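Local coordinates for protein alanine racemase (Corynebacterium glutamicum, PDB 2DY3) that is a PLP-binding enzyme of the alanine racemase family, a dimer whose subunits each join an alpha/beta-barrel domain to a C-terminal beta-rich domain, at residues N36-G41 and A218-E223; W80-T83 and D87-A90; I175-A180 and L208-V213. One frame throughout, in Å; residues are numbered along the deposited sequence.

Interaction 1 (N36-G41 and A218-E223); sequences NAYNHG and AFYGLE. With PLP (pyridoxal-5'-phosphate), chain F.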
loop_
_atom_site.group_PDB
_atom_site.type_symbol
_atom_site.label_atom_id
_atom_site.label_comp_id
_atom_site.label_asym_id
_atom_site.label_seq_id
_atom_site.Cartn_x
_atom_site.Cartn_y
_atom_site.Cartn_z
ATOM N N ASN B 36 5.422 9.663 -3.195
ATOM C CA ASN B 36 6.301 9.737 -2.034
ATOM C C ASN B 36 7.693 9.230 -2.390
ATOM O O ASN B 36 8.258 8.380 -1.700
ATOM C CB ASN B 36 5.719 8.925 -0.871
ATOM C CG ASN B 36 6.456 9.162 0.432
ATOM O OD1 ASN B 36 7.124 10.182 0.605
ATOM N ND2 ASN B 36 6.328 8.228 1.364
ATOM N N ALA B 37 8.235 9.762 -3.479
ATOM C CA ALA B 37 9.558 9.382 -3.942
ATOM C C ALA B 37 9.599 7.883 -4.215
ATOM O O ALA B 37 10.495 7.183 -3.756
ATOM C CB ALA B 37 10.604 9.771 -2.898
ATOM N N TYR B 38 8.615 7.404 -4.973
ATOM C CA TYR B 38 8.515 5.993 -5.313
ATOM C C TYR B 38 8.576 5.135 -4.056
ATOM O O TYR B 38 9.273 4.120 -4.015
ATOM C CB TYR B 38 9.638 5.596 -6.280
ATOM C CG TYR B 38 9.425 6.092 -7.694
ATOM C CD1 TYR B 38 8.874 7.346 -7.936
ATOM C CD2 TYR B 38 9.777 5.313 -8.787
ATOM C CE1 TYR B 38 8.674 7.804 -9.217
ATOM C CE2 TYR B 38 9.586 5.769 -10.081
ATOM C CZ TYR B 38 9.030 7.014 -10.288
ATOM O OH TYR B 38 8.813 7.470 -11.571
ATOM N N ASN B 39 7.857 5.577 -3.029
ATOM C CA ASN B 39 7.778 4.873 -1.749
ATOM C C ASN B 39 9.059 4.946 -0.915
ATOM O O ASN B 39 9.163 4.274 0.108
ATOM C CB ASN B 39 7.411 3.403 -1.992
ATOM C CG ASN B 39 6.826 2.725 -0.760
ATOM O OD1 ASN B 39 6.868 1.500 -0.634
ATOM N ND2 ASN B 39 6.264 3.516 0.142
ATOM N N HIS B 40 10.034 5.750 -1.337
ATOM C CA HIS B 40 11.290 5.865 -0.584
ATOM C C HIS B 40 11.279 6.952 0.499
ATOM O O HIS B 40 12.246 7.090 1.252
ATOM C CB HIS B 40 12.472 6.126 -1.530
ATOM C CG HIS B 40 12.866 4.944 -2.361
ATOM N ND1 HIS B 40 12.069 4.435 -3.363
ATOM C CD2 HIS B 40 13.984 4.180 -2.346
ATOM C CE1 HIS B 40 12.678 3.409 -3.929
ATOM N NE2 HIS B 40 13.842 3.233 -3.331
ATOM N N GLY B 41 10.197 7.724 0.579
ATOM C CA GLY B 41 10.121 8.781 1.578
ATOM C C GLY B 41 10.612 10.109 1.028
ATOM O O GLY B 41 11.772 10.487 1.221
ATOM N N ALA B 218 15.569 5.849 -12.098
ATOM C CA ALA B 218 17.023 5.844 -11.950
ATOM C C ALA B 218 17.565 6.472 -10.658
ATOM O O ALA B 218 18.620 6.064 -10.167
ATOM C CB ALA B 218 17.676 6.516 -13.168
ATOM N N PHE B 219 16.865 7.461 -10.111
ATOM C CA PHE B 219 17.327 8.106 -8.878
ATOM C C PHE B 219 17.338 7.125 -7.711
ATOM O O PHE B 219 18.102 7.284 -6.747
ATOM C CB PHE B 219 16.430 9.297 -8.503
ATOM C CG PHE B 219 16.685 10.540 -9.313
ATOM C CD1 PHE B 219 16.033 10.753 -10.515
ATOM C CD2 PHE B 219 17.589 11.492 -8.869
ATOM C CE1 PHE B 219 16.278 11.897 -11.261
ATOM C CE2 PHE B 219 17.837 12.633 -9.607
ATOM C CZ PHE B 219 17.181 12.837 -10.803
ATOM N N TYR B 220 16.486 6.111 -7.806
ATOM C CA TYR B 220 16.366 5.109 -6.757
ATOM C C TYR B 220 17.289 3.919 -7.010
ATOM O O TYR B 220 17.231 2.912 -6.305
ATOM C CB TYR B 220 14.900 4.676 -6.657
ATOM C CG TYR B 220 13.980 5.874 -6.566
ATOM C CD1 TYR B 220 13.992 6.698 -5.445
ATOM C CD2 TYR B 220 13.172 6.240 -7.638
ATOM C CE1 TYR B 220 13.235 7.851 -5.397
ATOM C CE2 TYR B 220 12.412 7.398 -7.596
ATOM C CZ TYR B 220 12.449 8.198 -6.470
ATOM O OH TYR B 220 11.695 9.349 -6.420
ATOM N N GLY B 221 18.127 4.048 -8.035
ATOM C CA GLY B 221 19.093 3.013 -8.356
ATOM C C GLY B 221 18.620 1.784 -9.107
ATOM O O GLY B 221 19.281 0.745 -9.056
ATOM N N LEU B 222 17.502 1.885 -9.815
ATOM C CA LEU B 222 16.986 0.740 -10.558
ATOM C C LEU B 222 17.103 0.964 -12.066
ATOM O O LEU B 222 16.901 2.073 -12.545
ATOM C CB LEU B 222 15.528 0.486 -10.171
ATOM C CG LEU B 222 15.215 0.332 -8.677
ATOM C CD1 LEU B 222 13.700 0.302 -8.467
ATOM C CD2 LEU B 222 15.857 -0.938 -8.140
ATOM N N GLU B 223 17.437 -0.093 -12.802
ATOM C CA GLU B 223 17.590 -0.022 -14.255
ATOM C C GLU B 223 16.272 -0.285 -14.975
ATOM O O GLU B 223 15.598 -1.288 -14.727
ATOM C CB GLU B 223 18.636 -1.036 -14.734
ATOM C CG GLU B 223 20.079 -0.729 -14.322
ATOM C CD GLU B 223 20.631 0.528 -14.981
ATOM O OE1 GLU B 223 20.081 0.945 -16.021
ATOM O OE2 GLU B 223 21.622 1.092 -14.469
HETATM N N1 PLP F . 7.284 11.774 -16.333
HETATM C C2 PLP F . 5.937 11.541 -16.038
HETATM C C2A PLP F . 4.872 12.410 -16.686
HETATM C C3 PLP F . 5.604 10.492 -15.148
HETATM O O3 PLP F . 4.282 10.239 -14.848
HETATM C C4 PLP F . 6.643 9.703 -14.564
HETATM C C4A PLP F . 6.339 8.518 -13.611
HETATM C C5 PLP F . 8.012 9.977 -14.914
HETATM C C6 PLP F . 8.304 11.011 -15.788
HETATM C C5A PLP F . 9.161 9.183 -14.373
HETATM O O4P PLP F . 9.387 8.018 -15.157
HETATM P P PLP F . 10.534 6.901 -14.898
HETATM O O1P PLP F . 10.414 6.414 -13.529
HETATM O O2P PLP F . 10.195 5.890 -15.900
HETATM O O3P PLP F . 11.792 7.639 -15.142
HETATM O O HOH W 1 15.462 1.395 -4.624
#
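Ala37 O takes two bonds from His40, from N at 2.8 Å and a weak one from ND1, while Tyr220 CE1 approaches it to 3.3 Å, oblique to the Tyr220 ring. The backbone from Asn36 to Asn39 has positive phi throughout and forms a short left-handed helical turn, set beside the PLP site of the alpha/beta barrel. Gly41 N reaches back to Asn36 O and closes it. His40 ND1 also donates to Tyr38 O at 2.9 Å, from well above the carbonyl plane (62° out of it), so the rotation of the imidazole is set chiefly by Tyr38 O, with weak help from Ala37 O. With Tyr38 and Tyr220 it makes an aromatic cluster. The Tyr220 ring carries both partners on the same face, side by side, as two offset stacks with planes inclined at 25° in each. The Tyr38 stack is anchored where Tyr220 CE2 sits 3.3 Å from Tyr38 CG, near the rim of the ring, and Tyr38 CB makes a CH-pi contact over the face of Tyr220. The His40 stack is shifted toward the other end: Tyr220 CD1 lies over the centre of the imidazole, and Tyr220 CB makes a CH-pi contact with it, off its centre. Tyr220 OH passes beside Ala37 CB and is hydrogen-bonded to Val32 O, which fixes the far end of the ring. Tyr38 turns CG away from its carbonyl carbon (chi1 -75°), and its hydroxyl donates to PLP O1P at 2.7 Å, an oxygen lying near the plane of the ring at its edge. Met304 of the second subunit also packs on Tyr38. A water bridges the two segments, 2.8 Å from His40 NE2 and donating to Tyr220 O at 2.9 Å.

Interaction 2 (W80-T83 and D87-A90); sequences WIWT and DFRA. With PLP (pyridoxal-5'-phosphate), chain F.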
loop_
_atom_site.group_PDB
_atom_site.type_symbol
_atom_site.label_atom_id
_atom_site.label_comp_id
_atom_site.label_asym_id
_atom_site.label_seq_id
_atom_site.Cartn_x
_atom_site.Cartn_y
_atom_site.Cartn_z
ATOM N N TRP B 80 1.394 17.338 -12.792
ATOM C CA TRP B 80 0.610 17.050 -13.992
ATOM C C TRP B 80 -0.731 16.328 -13.857
ATOM O O TRP B 80 -1.365 16.023 -14.866
ATOM C CB TRP B 80 1.489 16.330 -15.029
ATOM C CG TRP B 80 2.245 15.161 -14.490
ATOM C CD1 TRP B 80 1.752 13.921 -14.215
ATOM C CD2 TRP B 80 3.626 15.139 -14.111
ATOM N NE1 TRP B 80 2.740 13.127 -13.683
ATOM C CE2 TRP B 80 3.899 13.854 -13.607
ATOM C CE3 TRP B 80 4.656 16.086 -14.146
ATOM C CZ2 TRP B 80 5.158 13.489 -13.139
ATOM C CZ3 TRP B 80 5.907 15.721 -13.679
ATOM C CH2 TRP B 80 6.148 14.435 -13.182
ATOM N N ILE B 81 -1.172 16.055 -12.634
ATOM C CA ILE B 81 -2.465 15.398 -12.444
ATOM C C ILE B 81 -3.313 16.185 -11.453
ATOM O O ILE B 81 -3.151 16.066 -10.239
ATOM C CB ILE B 81 -2.320 13.938 -11.938
ATOM C CG1 ILE B 81 -1.592 13.089 -12.982
ATOM C CG2 ILE B 81 -3.690 13.335 -11.708
ATOM C CD1 ILE B 81 -1.443 11.624 -12.593
ATOM N N TRP B 82 -4.209 17.001 -11.994
ATOM C CA TRP B 82 -5.109 17.830 -11.200
ATOM C C TRP B 82 -6.305 18.158 -12.078
ATOM O O TRP B 82 -6.274 17.908 -13.279
ATOM C CB TRP B 82 -4.424 19.142 -10.797
ATOM C CG TRP B 82 -3.942 19.969 -11.969
ATOM C CD1 TRP B 82 -2.812 19.761 -12.707
ATOM C CD2 TRP B 82 -4.569 21.140 -12.522
ATOM N NE1 TRP B 82 -2.692 20.728 -13.679
ATOM C CE2 TRP B 82 -3.757 21.585 -13.588
ATOM C CE3 TRP B 82 -5.735 21.853 -12.220
ATOM C CZ2 TRP B 82 -4.074 22.715 -14.354
ATOM C CZ3 TRP B 82 -6.050 22.971 -12.980
ATOM C CH2 TRP B 82 -5.221 23.391 -14.036
ATOM N N THR B 83 -7.358 18.701 -11.476
ATOM C CA THR B 83 -8.547 19.090 -12.222
ATOM C C THR B 83 -8.927 20.483 -11.765
ATOM O O THR B 83 -8.614 20.885 -10.649
ATOM C CB THR B 83 -9.745 18.145 -11.970
ATOM O OG1 THR B 83 -10.115 18.203 -10.586
ATOM C CG2 THR B 83 -9.386 16.707 -12.361
ATOM N N ASP B 87 -8.445 22.938 -5.715
ATOM C CA ASP B 87 -7.893 24.250 -5.398
ATOM C C ASP B 87 -6.498 24.371 -6.026
ATOM O O ASP B 87 -5.488 24.390 -5.317
ATOM C CB ASP B 87 -7.796 24.423 -3.878
ATOM C CG ASP B 87 -7.375 25.822 -3.475
ATOM O OD1 ASP B 87 -7.276 26.086 -2.262
ATOM O OD2 ASP B 87 -7.148 26.659 -4.367
ATOM N N PHE B 88 -6.440 24.449 -7.352
ATOM C CA PHE B 88 -5.158 24.558 -8.032
ATOM C C PHE B 88 -4.534 25.925 -7.780
ATOM O O PHE B 88 -3.318 26.083 -7.862
ATOM C CB PHE B 88 -5.326 24.302 -9.538
ATOM C CG PHE B 88 -6.217 25.289 -10.233
ATOM C CD1 PHE B 88 -5.703 26.472 -10.736
ATOM C CD2 PHE B 88 -7.568 25.029 -10.395
ATOM C CE1 PHE B 88 -6.517 27.380 -11.393
ATOM C CE2 PHE B 88 -8.390 25.936 -11.050
ATOM C CZ PHE B 88 -7.859 27.110 -11.549
ATOM N N ARG B 89 -5.375 26.907 -7.461
ATOM C CA ARG B 89 -4.914 28.259 -7.172
ATOM C C ARG B 89 -3.959 28.209 -5.990
ATOM O O ARG B 89 -2.999 28.977 -5.922
ATOM C CB ARG B 89 -6.102 29.179 -6.841
ATOM C CG ARG B 89 -5.702 30.572 -6.335
ATOM C CD ARG B 89 -4.775 31.280 -7.314
ATOM N NE ARG B 89 -4.240 32.523 -6.762
ATOM C CZ ARG B 89 -4.895 33.682 -6.732
ATOM N NH1 ARG B 89 -6.122 33.774 -7.231
ATOM N NH2 ARG B 89 -4.323 34.755 -6.195
ATOM N N ALA B 90 -4.229 27.301 -5.060
ATOM C CA ALA B 90 -3.388 27.133 -3.880
ATOM C C ALA B 90 -1.980 26.729 -4.304
ATOM O O ALA B 90 -1.000 27.094 -3.657
ATOM C CB ALA B 90 -3.980 26.072 -2.962
HETATM N N1 PLP F . 7.284 11.774 -16.333
HETATM C C2 PLP F . 5.937 11.541 -16.038
HETATM C C2A PLP F . 4.872 12.410 -16.686
HETATM C C3 PLP F . 5.604 10.492 -15.148
HETATM O O3 PLP F . 4.282 10.239 -14.848
HETATM C C4 PLP F . 6.643 9.703 -14.564
HETATM C C4A PLP F . 6.339 8.518 -13.611
HETATM C C5 PLP F . 8.012 9.977 -14.914
HETATM C C6 PLP F . 8.304 11.011 -15.788
HETATM C C5A PLP F . 9.161 9.183 -14.373
HETATM O O4P PLP F . 9.387 8.018 -15.157
HETATM P P PLP F . 10.534 6.901 -14.898
HETATM O O1P PLP F . 10.414 6.414 -13.529
HETATM O O2P PLP F . 10.195 5.890 -15.900
HETATM O O3P PLP F . 11.792 7.639 -15.142
#
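Phe88 enters the contact at CB, which lies 3.7 Å from Trp82 CE3 and nearly as close to CZ3. One atom on, CG comes within 3.6 Å of Trp82 CZ3, and CD2 meets the same carbon equally closely, while CD1 is more distant. Trp82 CZ3 therefore presses over one face of the phenyl ring, near its CG end. The phenyl ring and the six-membered ring of the indole meet obliquely, their planes inclined at 44° and their centroids 5.1 Å apart. Beyond CD2, where Thr83 O is a loose neighbour, the phenyl ring leaves the indole behind; the side chain also packs on Leu98 of strand 97-100, on Ala108 and Leu109 of helix 103-110, and on Thr112. The pair joins the turn just after strand 76-81 to the first turn of helix 88-92 in a beta-alpha-beta unit completed by strand 97-100, in the barrel domain. Both side chains hold CG between the backbone N and the carbonyl carbon, with chi1 near 60°, the conformation in which the rings meet. Asp87 starts the helix as its N-cap: OD2 accepts from Ala90 N at 3.1 Å, met from above the carboxylate plane. The Trp82 indole also gives a weak bond from NE1 to Ala99 O and makes an edge-to-face contact with His105. Two residues earlier, Trp80 lies against PLP. The C2A methyl of PLP stands 3.5 Å from Trp80 CE2, over one face of the indole toward its rim, and PLP C2 is 3.6 Å from Trp80 CZ2. Ile81 and Thr83 pack on Gln306 and Leu3 of the second subunit, respectively.

Interaction 3 (I175-A180 and L208-V213); sequences IAFRRA and LHMEMV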
loop_
_atom_site.group_PDB
_atom_site.type_symbol
_atom_site.label_atom_id
_atom_site.label_comp_id
_atom_site.label_asym_id
_atom_site.label_seq_id
_atom_site.Cartn_x
_atom_site.Cartn_y
_atom_site.Cartn_z
ATOM N N ILE B 175 7.921 12.911 -33.401
ATOM C CA ILE B 175 7.522 13.637 -34.602
ATOM C C ILE B 175 6.293 14.496 -34.294
ATOM O O ILE B 175 6.267 15.679 -34.604
ATOM C CB ILE B 175 7.182 12.679 -35.764
ATOM C CG1 ILE B 175 8.456 12.018 -36.288
ATOM C CG2 ILE B 175 6.500 13.444 -36.881
ATOM C CD1 ILE B 175 8.216 11.027 -37.412
ATOM N N ALA B 176 5.281 13.891 -33.676
ATOM C CA ALA B 176 4.061 14.609 -33.324
ATOM C C ALA B 176 4.338 15.729 -32.318
ATOM O O ALA B 176 3.746 16.801 -32.393
ATOM C CB ALA B 176 3.037 13.637 -32.759
ATOM N N PHE B 177 5.240 15.473 -31.378
ATOM C CA PHE B 177 5.593 16.461 -30.364
ATOM C C PHE B 177 6.246 17.682 -31.008
ATOM O O PHE B 177 5.940 18.815 -30.650
ATOM C CB PHE B 177 6.549 15.839 -29.336
ATOM C CG PHE B 177 6.929 16.764 -28.204
ATOM C CD1 PHE B 177 5.981 17.196 -27.287
ATOM C CD2 PHE B 177 8.247 17.171 -28.038
ATOM C CE1 PHE B 177 6.339 18.012 -26.220
ATOM C CE2 PHE B 177 8.609 17.983 -26.978
ATOM C CZ PHE B 177 7.653 18.403 -26.065
ATOM N N ARG B 178 7.148 17.447 -31.954
ATOM C CA ARG B 178 7.832 18.542 -32.632
ATOM C C ARG B 178 6.871 19.344 -33.497
ATOM O O ARG B 178 7.082 20.528 -33.747
ATOM C CB ARG B 178 8.984 17.995 -33.471
ATOM C CG ARG B 178 10.122 17.473 -32.611
ATOM C CD ARG B 178 11.204 16.775 -33.413
ATOM N NE ARG B 178 12.302 16.381 -32.536
ATOM C CZ ARG B 178 13.329 15.628 -32.913
ATOM N NH1 ARG B 178 13.405 15.180 -34.160
ATOM N NH2 ARG B 178 14.281 15.325 -32.039
ATOM N N ARG B 179 5.811 18.690 -33.951
ATOM C CA ARG B 179 4.804 19.346 -34.765
ATOM C C ARG B 179 4.051 20.319 -33.860
ATOM O O ARG B 179 3.728 21.442 -34.254
ATOM C CB ARG B 179 3.863 18.285 -35.344
ATOM C CG ARG B 179 2.760 18.807 -36.234
ATOM C CD ARG B 179 2.250 17.693 -37.145
ATOM N NE ARG B 179 1.721 16.553 -36.401
ATOM C CZ ARG B 179 2.000 15.283 -36.683
ATOM N NH1 ARG B 179 2.805 14.985 -37.695
ATOM N NH2 ARG B 179 1.476 14.308 -35.953
ATOM N N ALA B 180 3.795 19.882 -32.631
ATOM C CA ALA B 180 3.096 20.699 -31.650
ATOM C C ALA B 180 3.949 21.896 -31.226
ATOM O O ALA B 180 3.458 23.023 -31.140
ATOM C CB ALA B 180 2.740 19.850 -30.429
ATOM N N LEU B 208 17.431 12.953 -27.387
ATOM C CA LEU B 208 16.135 13.463 -26.951
ATOM C C LEU B 208 16.188 14.246 -25.645
ATOM O O LEU B 208 15.153 14.509 -25.036
ATOM C CB LEU B 208 15.137 12.307 -26.812
ATOM C CG LEU B 208 14.919 11.449 -28.061
ATOM C CD1 LEU B 208 13.963 10.304 -27.747
ATOM C CD2 LEU B 208 14.373 12.318 -29.180
ATOM N N HIS B 209 17.382 14.624 -25.211
ATOM C CA HIS B 209 17.512 15.374 -23.962
ATOM C C HIS B 209 16.801 16.726 -23.974
ATOM O O HIS B 209 16.287 17.169 -22.947
ATOM C CB HIS B 209 18.984 15.591 -23.618
ATOM C CG HIS B 209 19.683 14.350 -23.157
ATOM N ND1 HIS B 209 19.037 13.141 -23.021
ATOM C CD2 HIS B 209 20.968 14.137 -22.785
ATOM C CE1 HIS B 209 19.894 12.234 -22.584
ATOM N NE2 HIS B 209 21.072 12.813 -22.432
ATOM N N MET B 210 16.776 17.383 -25.129
ATOM C CA MET B 210 16.133 18.686 -25.237
ATOM C C MET B 210 16.703 19.595 -24.156
ATOM O O MET B 210 17.889 19.517 -23.857
ATOM C CB MET B 210 14.620 18.533 -25.078
ATOM C CG MET B 210 14.030 17.558 -26.072
ATOM S SD MET B 210 12.244 17.576 -26.110
ATOM C CE MET B 210 11.963 18.986 -27.180
ATOM N N GLU B 211 15.880 20.449 -23.559
ATOM C CA GLU B 211 16.387 21.350 -22.521
ATOM C C GLU B 211 16.326 20.733 -21.130
ATOM O O GLU B 211 16.981 21.204 -20.196
ATOM C CB GLU B 211 15.601 22.665 -22.499
ATOM C CG GLU B 211 15.714 23.534 -23.749
ATOM C CD GLU B 211 14.827 23.051 -24.881
ATOM O OE1 GLU B 211 13.857 22.310 -24.607
ATOM O OE2 GLU B 211 15.091 23.428 -26.042
ATOM N N MET B 212 15.534 19.677 -20.986
ATOM C CA MET B 212 15.386 19.043 -19.687
ATOM C C MET B 212 14.970 17.585 -19.820
ATOM O O MET B 212 14.271 17.214 -20.761
ATOM C CB MET B 212 14.344 19.817 -18.865
ATOM C CG MET B 212 14.175 19.381 -17.402
ATOM S SD MET B 212 12.983 20.439 -16.509
ATOM C CE MET B 212 14.070 21.526 -15.640
ATOM N N VAL B 213 15.427 16.766 -18.876
ATOM C CA VAL B 213 15.093 15.349 -18.837
ATOM C C VAL B 213 14.433 15.122 -17.475
ATOM O O VAL B 213 14.759 15.810 -16.508
ATOM C CB VAL B 213 16.360 14.465 -18.970
ATOM C CG1 VAL B 213 17.072 14.777 -20.282
ATOM C CG2 VAL B 213 17.298 14.702 -17.793
#
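Phe177 sets its ring well out from helix 169-186, CG lying opposite the backbone N (chi1 -177°), and Met210 meets it with a chain that runs extended through CG and then bends at the sulfur (chi3 82°) to turn CE toward the phenyl edge. The two side chains approach from opposite directions in a Met-aromatic contact, which joins a helix of the alpha/beta barrel to the loop leading into strand 212-213. The methyl does most of the touching: Met210 CE is 3.5 Å from Phe177 CE2, in the plane of the ring at its edge. Met210 SD follows at 3.8 Å from the same carbon and stands oblique to the ring, 73° off its normal. The backbones stay well apart, with 11.1 Å between Arg178 CA and Met210 CA; the long side chains make the contact. Met210 has positive phi, and just beyond it the chain enters strand 212-213, where Val213 pairs with Lys28 and Met30 of strand 28-32. Phe177 also packs on Met155 of strand 150-156 and on Thr157 and Val196 in loops, which places it between the helix and the barrel strands. The helix itself is bonded regularly, for instance Ala180 N to Ala176 O at 3.1 Å, and a salt bridge from Arg179 to Glu134 ties it to the neighbouring helix 134-146. Arg178, exposed at the surface, extends its chain from CG to NE and crosses Leu208 at about a right angle. There its NH2 reaches Leu208 CD2 at 4.2 Å, oblique to the guanidinium plane.

In the fold
All three contacts belong to the N-terminal alpha/beta-barrel domain. Interaction 1 spans the longest loop, and interactions 2 and 3 are nested inside it, one after the other. Its centre is 6 Å from that of the chain; the others lie about 20 Å out. Interactions 1 and 2 both touch PLP, through a hydroxyl bonded to the phosphate and an indole over the ring's methyl. Interactions 2 and 3 reach the same parallel sheet. Interactions 1 and 2 are buried and interaction 3 only partly so: stacked aromatics with polar grips in the first, an oblique aromatic pair in the second, and a looser sulfur-aromatic and methyl contact beside an exposed arginine in the third.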